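BauA (Acinetobacter baumannii, PDB 6HCP) is an outer-membrane, TonB-dependent receptor that probably takes up the iron complex of the siderophore preacinetobactin. Local coordinates at residues E171-D183 with A694-F706. Residues are numbered along the deposited sequence; the frame is centred on the assembly and turned at random. Where two conformers were deposited one is given.
Sequences EPFARLTTTYMSD and APRTYMLSVSYDF. With C8E ((hydroxyethyloxy)tri(ethyloxy)octane), chain B; EDO (1,2-ethanediol), chain R; PO4 (phosphate ion), chain C.
A bend at chi3 (-69°) in the otherwise extended side chain of Arg-175 turns its guanidinium side-on to Asp-705, whose carboxylate lies beside its own backbone N (chi1 -72°). Two nitrogens grip two oxygens: NE of Arg-175 reaches OD1 of Asp-705 at 2.7 Å through a nearly straight N-H...O bond within a salt bridge, on the syn side but out of the carboxylate plane, and NH2 meets the syn lone pair of OD2 at 3.0 Å. The two planes are nearly coplanar. The Phe-173 ring points its edge (CZ) at one guanidinium face while Asp-705 meets the guanidinium edge; together these limit how the group can turn. At the far end Ser-182 OG takes the amide N-H of Tyr-698 at 3.0 Å and lies at the edge of that tyrosine's ring. An antiparallel backbone ladder joins the strands from Phe-706 N–Ala-174 O to Ser-182 N–Tyr-698 O. On the face bearing Tyr-180, its CD2 packs on CD1 of Leu-700 at 3.8 Å, and one end of a C8E detergent touches Leu-700 CD2 and the edge of the Tyr-698 ring, consistent with the barrel's outer surface; on the other face SD of Met-181 touches CE of Met-699. Strand 697-705, part of a predicted TonB C-terminal box, is the last of the barrel and closes it by pairing with the first, 173-181. Strand 184-196 continues the barrel wall beyond 173-181, strand 665-674 flanks 697-705, and from the plug Lys-78 touches Met-699 and Gln-76 touches Ser-701.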
loop_
_atom_site.group_PDB
_atom_site.type_symbol
_atom_site.label_atom_id
_atom_site.label_comp_id
_atom_site.label_asym_id
_atom_site.label_seq_id
_atom_site.Cartn_x
_atom_site.Cartn_y
_atom_site.Cartn_z
ATOM N N GLU A 171 41.131 -2.556 14.766
ATOM C CA GLU A 171 40.564 -1.462 15.558
ATOM C C GLU A 171 39.382 -1.969 16.374
ATOM O O GLU A 171 38.501 -2.649 15.853
ATOM C CB GLU A 171 40.147 -0.310 14.641
ATOM C CG GLU A 171 41.322 0.546 14.201
ATOM C CD GLU A 171 42.382 0.728 15.276
ATOM O OE1 GLU A 171 42.082 1.403 16.279
ATOM O OE2 GLU A 171 43.464 0.107 15.162
ATOM N N PRO A 172 39.297 -1.595 17.668
ATOM C CA PRO A 172 38.194 -2.027 18.521
ATOM C C PRO A 172 36.849 -1.592 17.912
ATOM O O PRO A 172 36.776 -0.580 17.233
ATOM C CB PRO A 172 38.467 -1.338 19.867
ATOM C CG PRO A 172 39.955 -1.030 19.833
ATOM C CD PRO A 172 40.257 -0.736 18.379
ATOM N N PHE A 173 35.820 -2.412 18.115
ATOM C CA PHE A 173 34.571 -2.288 17.390
ATOM C C PHE A 173 33.417 -2.647 18.312
ATOM O O PHE A 173 33.495 -3.627 19.051
ATOM C CB PHE A 173 34.569 -3.225 16.181
ATOM C CG PHE A 173 33.276 -3.223 15.410
ATOM C CD1 PHE A 173 32.973 -2.177 14.556
ATOM C CD2 PHE A 173 32.425 -4.315 15.454
ATOM C CE1 PHE A 173 31.835 -2.213 13.766
ATOM C CE2 PHE A 173 31.279 -4.345 14.674
ATOM C CZ PHE A 173 30.977 -3.288 13.847
ATOM N N ALA A 174 32.358 -1.835 18.286
ATOM C CA ALA A 174 31.150 -2.166 18.998
ATOM C C ALA A 174 29.948 -1.515 18.307
ATOM O O ALA A 174 29.929 -0.305 18.075
ATOM C CB ALA A 174 31.255 -1.750 20.444
ATOM N N ARG A 175 29.003 -2.351 17.867
ATOM C CA ARG A 175 27.867 -1.876 17.098
ATOM C C ARG A 175 26.598 -2.485 17.688
ATOM O O ARG A 175 26.567 -3.665 18.004
ATOM C CB ARG A 175 28.037 -2.186 15.607
ATOM C CG ARG A 175 26.788 -1.907 14.777
ATOM C CD ARG A 175 26.996 -2.272 13.326
ATOM N NE ARG A 175 27.934 -1.354 12.727
ATOM C CZ ARG A 175 28.599 -1.564 11.609
ATOM N NH1 ARG A 175 28.390 -2.667 10.904
ATOM N NH2 ARG A 175 29.501 -0.678 11.226
ATOM N N LEU A 176 25.612 -1.623 17.961
ATOM C CA LEU A 176 24.295 -2.053 18.324
ATOM C C LEU A 176 23.330 -1.735 17.173
ATOM O O LEU A 176 23.313 -0.618 16.662
ATOM C CB LEU A 176 23.860 -1.351 19.612
ATOM C CG LEU A 176 22.399 -1.557 19.991
ATOM C CD1 LEU A 176 22.150 -2.995 20.413
ATOM C CD2 LEU A 176 21.983 -0.596 21.094
ATOM N N THR A 177 22.475 -2.712 16.853
ATOM C CA THR A 177 21.427 -2.572 15.844
ATOM C C THR A 177 20.089 -2.986 16.468
ATOM O O THR A 177 19.987 -4.015 17.121
ATOM C CB THR A 177 21.733 -3.419 14.599
ATOM O OG1 THR A 177 23.039 -3.124 14.113
ATOM C CG2 THR A 177 20.742 -3.189 13.478
ATOM N N THR A 178 19.061 -2.146 16.308
ATOM C CA THR A 178 17.714 -2.539 16.685
ATOM C C THR A 178 16.917 -2.812 15.405
ATOM O O THR A 178 17.187 -2.220 14.362
ATOM C CB THR A 178 17.000 -1.497 17.559
ATOM O OG1 THR A 178 16.981 -0.279 16.820
ATOM C CG2 THR A 178 17.653 -1.334 18.917
ATOM N N THR A 179 15.980 -3.756 15.505
ATOM C CA THR A 179 15.237 -4.233 14.346
ATOM C C THR A 179 13.742 -4.247 14.662
ATOM O O THR A 179 13.299 -4.621 15.756
ATOM C CB THR A 179 15.730 -5.610 13.847
ATOM O OG1 THR A 179 15.474 -6.649 14.788
ATOM C CG2 THR A 179 17.206 -5.620 13.536
ATOM N N TYR A 180 12.983 -4.035 13.586
ATOM C CA TYR A 180 11.565 -4.264 13.517
ATOM C C TYR A 180 11.261 -5.028 12.215
ATOM O O TYR A 180 11.843 -4.754 11.163
ATOM C CB TYR A 180 10.816 -2.923 13.557
ATOM C CG TYR A 180 9.410 -2.960 13.037
ATOM C CD1 TYR A 180 8.337 -3.274 13.848
ATOM C CD2 TYR A 180 9.153 -2.707 11.704
ATOM C CE1 TYR A 180 7.044 -3.321 13.348
ATOM C CE2 TYR A 180 7.873 -2.746 11.190
ATOM C CZ TYR A 180 6.808 -3.029 12.020
ATOM O OH TYR A 180 5.562 -3.082 11.452
ATOM N N MET A 181 10.299 -5.940 12.314
ATOM C CA MET A 181 9.683 -6.530 11.158
ATOM C C MET A 181 8.181 -6.606 11.421
ATOM O O MET A 181 7.746 -6.924 12.517
ATOM C CB MET A 181 10.243 -7.933 10.866
ATOM C CG MET A 181 9.556 -8.617 9.698
ATOM S SD MET A 181 10.429 -10.137 9.144
ATOM C CE MET A 181 10.434 -11.150 10.615
ATOM N N SER A 182 7.384 -6.254 10.413
ATOM C CA SER A 182 5.931 -6.280 10.563
ATOM C C SER A 182 5.467 -7.709 10.844
ATOM O O SER A 182 6.132 -8.672 10.425
ATOM C CB SER A 182 5.264 -5.691 9.343
ATOM O OG SER A 182 5.552 -6.428 8.166
ATOM N N ASP A 183 4.399 -7.870 11.635
ATOM C CA ASP A 183 3.580 -6.799 12.200
ATOM C C ASP A 183 4.169 -6.246 13.509
ATOM O O ASP A 183 3.845 -5.113 13.896
ATOM C CB ASP A 183 2.164 -7.305 12.475
ATOM C CG ASP A 183 1.292 -7.419 11.241
ATOM O OD1 ASP A 183 1.634 -6.774 10.260
ATOM O OD2 ASP A 183 0.268 -8.130 11.309
ATOM N N ALA A 694 5.446 -15.590 0.922
ATOM C CA ALA A 694 5.424 -14.594 1.967
ATOM C C ALA A 694 4.665 -13.363 1.482
ATOM O O ALA A 694 4.824 -12.930 0.345
ATOM C CB ALA A 694 6.834 -14.230 2.358
ATOM N N PRO A 695 3.853 -12.741 2.358
ATOM C CA PRO A 695 3.155 -11.496 2.006
ATOM C C PRO A 695 4.092 -10.280 2.017
ATOM O O PRO A 695 5.268 -10.379 2.397
ATOM C CB PRO A 695 2.143 -11.375 3.139
ATOM C CG PRO A 695 2.886 -11.923 4.333
ATOM C CD PRO A 695 3.703 -13.091 3.775
ATOM N N ARG A 696 3.535 -9.114 1.687
ATOM C CA ARG A 696 4.234 -7.835 1.872
ATOM C C ARG A 696 4.764 -7.773 3.305
ATOM O O ARG A 696 4.030 -8.050 4.234
ATOM C CB ARG A 696 3.268 -6.662 1.654
ATOM C CG ARG A 696 3.920 -5.295 1.806
ATOM C CD ARG A 696 2.869 -4.189 1.769
ATOM N NE ARG A 696 2.247 -4.112 0.464
ATOM C CZ ARG A 696 0.930 -4.090 0.210
ATOM N NH1 ARG A 696 0.043 -4.206 1.187
ATOM N NH2 ARG A 696 0.512 -3.913 -1.033
ATOM N N THR A 697 6.044 -7.437 3.448
ATOM C CA THR A 697 6.713 -7.491 4.728
ATOM C C THR A 697 7.543 -6.206 4.864
ATOM O O THR A 697 8.321 -5.865 3.969
ATOM C CB THR A 697 7.595 -8.752 4.859
ATOM O OG1 THR A 697 6.796 -9.935 4.777
ATOM C CG2 THR A 697 8.365 -8.788 6.154
ATOM N N TYR A 698 7.351 -5.502 5.991
ATOM C CA TYR A 698 8.086 -4.251 6.289
ATOM C C TYR A 698 9.226 -4.564 7.265
ATOM O O TYR A 698 9.026 -5.302 8.223
ATOM C CB TYR A 698 7.149 -3.196 6.895
ATOM C CG TYR A 698 5.913 -2.832 6.095
ATOM C CD1 TYR A 698 4.777 -3.629 6.112
ATOM C CD2 TYR A 698 5.840 -1.648 5.383
ATOM C CE1 TYR A 698 3.635 -3.294 5.395
ATOM C CE2 TYR A 698 4.729 -1.325 4.616
ATOM C CZ TYR A 698 3.603 -2.123 4.668
ATOM O OH TYR A 698 2.451 -1.773 4.011
ATOM N N MET A 699 10.414 -4.008 7.015
ATOM C CA MET A 699 11.564 -4.173 7.913
ATOM C C MET A 699 12.238 -2.818 8.154
ATOM O O MET A 699 12.507 -2.073 7.203
ATOM C CB MET A 699 12.597 -5.141 7.329
ATOM C CG MET A 699 12.056 -6.569 7.116
ATOM S SD MET A 699 13.397 -7.673 6.631
ATOM C CE MET A 699 12.500 -9.140 6.102
ATOM N N LEU A 700 12.502 -2.518 9.433
ATOM C CA LEU A 700 13.276 -1.330 9.818
ATOM C C LEU A 700 14.467 -1.745 10.678
ATOM O O LEU A 700 14.325 -2.607 11.529
ATOM C CB LEU A 700 12.382 -0.376 10.611
ATOM C CG LEU A 700 11.120 0.107 9.889
ATOM C CD1 LEU A 700 10.185 0.821 10.859
ATOM C CD2 LEU A 700 11.471 1.000 8.713
ATOM N N SER A 701 15.596 -1.051 10.502
ATOM C CA SER A 701 16.684 -1.200 11.430
ATOM C C SER A 701 17.428 0.123 11.602
ATOM O O SER A 701 17.502 0.935 10.681
ATOM C CB SER A 701 17.628 -2.324 11.046
ATOM O OG SER A 701 18.375 -2.028 9.888
ATOM N N VAL A 702 18.067 0.249 12.772
ATOM C CA VAL A 702 18.934 1.368 13.105
ATOM C C VAL A 702 20.189 0.812 13.780
ATOM O O VAL A 702 20.072 0.042 14.725
ATOM C CB VAL A 702 18.217 2.361 14.036
ATOM C CG1 VAL A 702 19.137 3.497 14.456
ATOM C CG2 VAL A 702 16.946 2.899 13.400
ATOM N N SER A 703 21.367 1.201 13.280
ATOM C CA SER A 703 22.615 0.803 13.882
ATOM C C SER A 703 23.388 2.039 14.371
ATOM O O SER A 703 23.357 3.098 13.751
ATOM C CB SER A 703 23.441 -0.006 12.927
ATOM O OG SER A 703 24.036 0.831 11.952
ATOM N N TYR A 704 24.105 1.841 15.481
ATOM C CA TYR A 704 24.965 2.843 16.092
ATOM C C TYR A 704 26.303 2.188 16.461
ATOM O O TYR A 704 26.320 1.150 17.139
ATOM C CB TYR A 704 24.288 3.404 17.343
ATOM C CG TYR A 704 25.131 4.382 18.128
ATOM C CD1 TYR A 704 25.100 5.737 17.838
ATOM C CD2 TYR A 704 25.849 3.977 19.240
ATOM C CE1 TYR A 704 25.787 6.661 18.610
ATOM C CE2 TYR A 704 26.563 4.883 20.007
ATOM C CZ TYR A 704 26.549 6.227 19.678
ATOM O OH TYR A 704 27.292 7.117 20.397
ATOM N N ASP A 705 27.404 2.826 16.035
ATOM C CA ASP A 705 28.763 2.379 16.365
ATOM C C ASP A 705 29.310 3.192 17.553
ATOM O O ASP A 705 29.398 4.424 17.487
ATOM C CB ASP A 705 29.692 2.555 15.167
ATOM C CG ASP A 705 29.438 1.562 14.037
ATOM O OD1 ASP A 705 28.343 0.977 14.001
ATOM O OD2 ASP A 705 30.291 1.460 13.164
ATOM N N PHE A 706 29.680 2.492 18.625
ATOM C CA PHE A 706 30.217 3.113 19.837
ATOM C C PHE A 706 31.687 3.501 19.619
ATOM O O PHE A 706 32.233 4.287 20.402
ATOM C CB PHE A 706 30.059 2.188 21.043
ATOM C CG PHE A 706 28.637 1.954 21.484
ATOM C CD1 PHE A 706 27.872 0.954 20.904
ATOM C CD2 PHE A 706 28.074 2.703 22.502
ATOM C CE1 PHE A 706 26.573 0.725 21.324
ATOM C CE2 PHE A 706 26.773 2.474 22.919
ATOM C CZ PHE A 706 26.024 1.485 22.330
ATOM O OXT PHE A 706 32.312 3.185 18.599
HETATM C C2 C8E B . 4.248 1.891 -1.877
HETATM C C3 C8E B . 2.723 1.980 -1.802
HETATM C C4 C8E B . 2.047 0.695 -2.299
HETATM C C5 C8E B . 0.521 0.718 -2.129
HETATM C C6 C8E B . 0.019 0.607 -0.686
HETATM C C7 C8E B . 0.633 -0.588 0.032
HETATM C C8 C8E B . 1.863 -0.174 0.840
HETATM O O9 C8E B . 1.604 1.100 1.433
HETATM C C10 C8E B . 2.649 1.528 2.299
HETATM C C11 C8E B . 2.874 3.017 2.087
HETATM O O12 C8E B . 4.268 3.263 1.887
HETATM C C13 C8E B . 4.543 4.617 1.506
HETATM C C14 C8E B . 5.767 5.166 2.241
HETATM O O15 C8E B . 6.656 4.102 2.606
HETATM C C16 C8E B . 6.631 3.748 3.994
HETATM C C17 C8E B . 7.977 3.163 4.427
HETATM O O18 C8E B . 7.820 2.449 5.658
HETATM C C19 C8E B . 9.009 1.771 6.050
HETATM C C20 C8E B . 8.715 0.304 6.364
HETATM C C1 EDO R . 14.299 -0.005 14.649
HETATM O O1 EDO R . 13.799 -0.662 15.825
HETATM C C2 EDO R . 13.226 0.866 14.011
HETATM O O2 EDO R . 12.406 1.453 15.015
HETATM P P PO4 C . -3.577 -3.301 1.029
HETATM O O1 PO4 C . -4.472 -2.191 0.503
HETATM O O2 PO4 C . -3.160 -4.279 -0.066
HETATM O O3 PO4 C . -4.272 -4.034 2.147
HETATM O O4 PO4 C . -2.347 -2.640 1.606
HETATM O O HOH W 1 32.844 0.916 16.729
HETATM O O HOH W 2 3.408 -6.909 6.879
#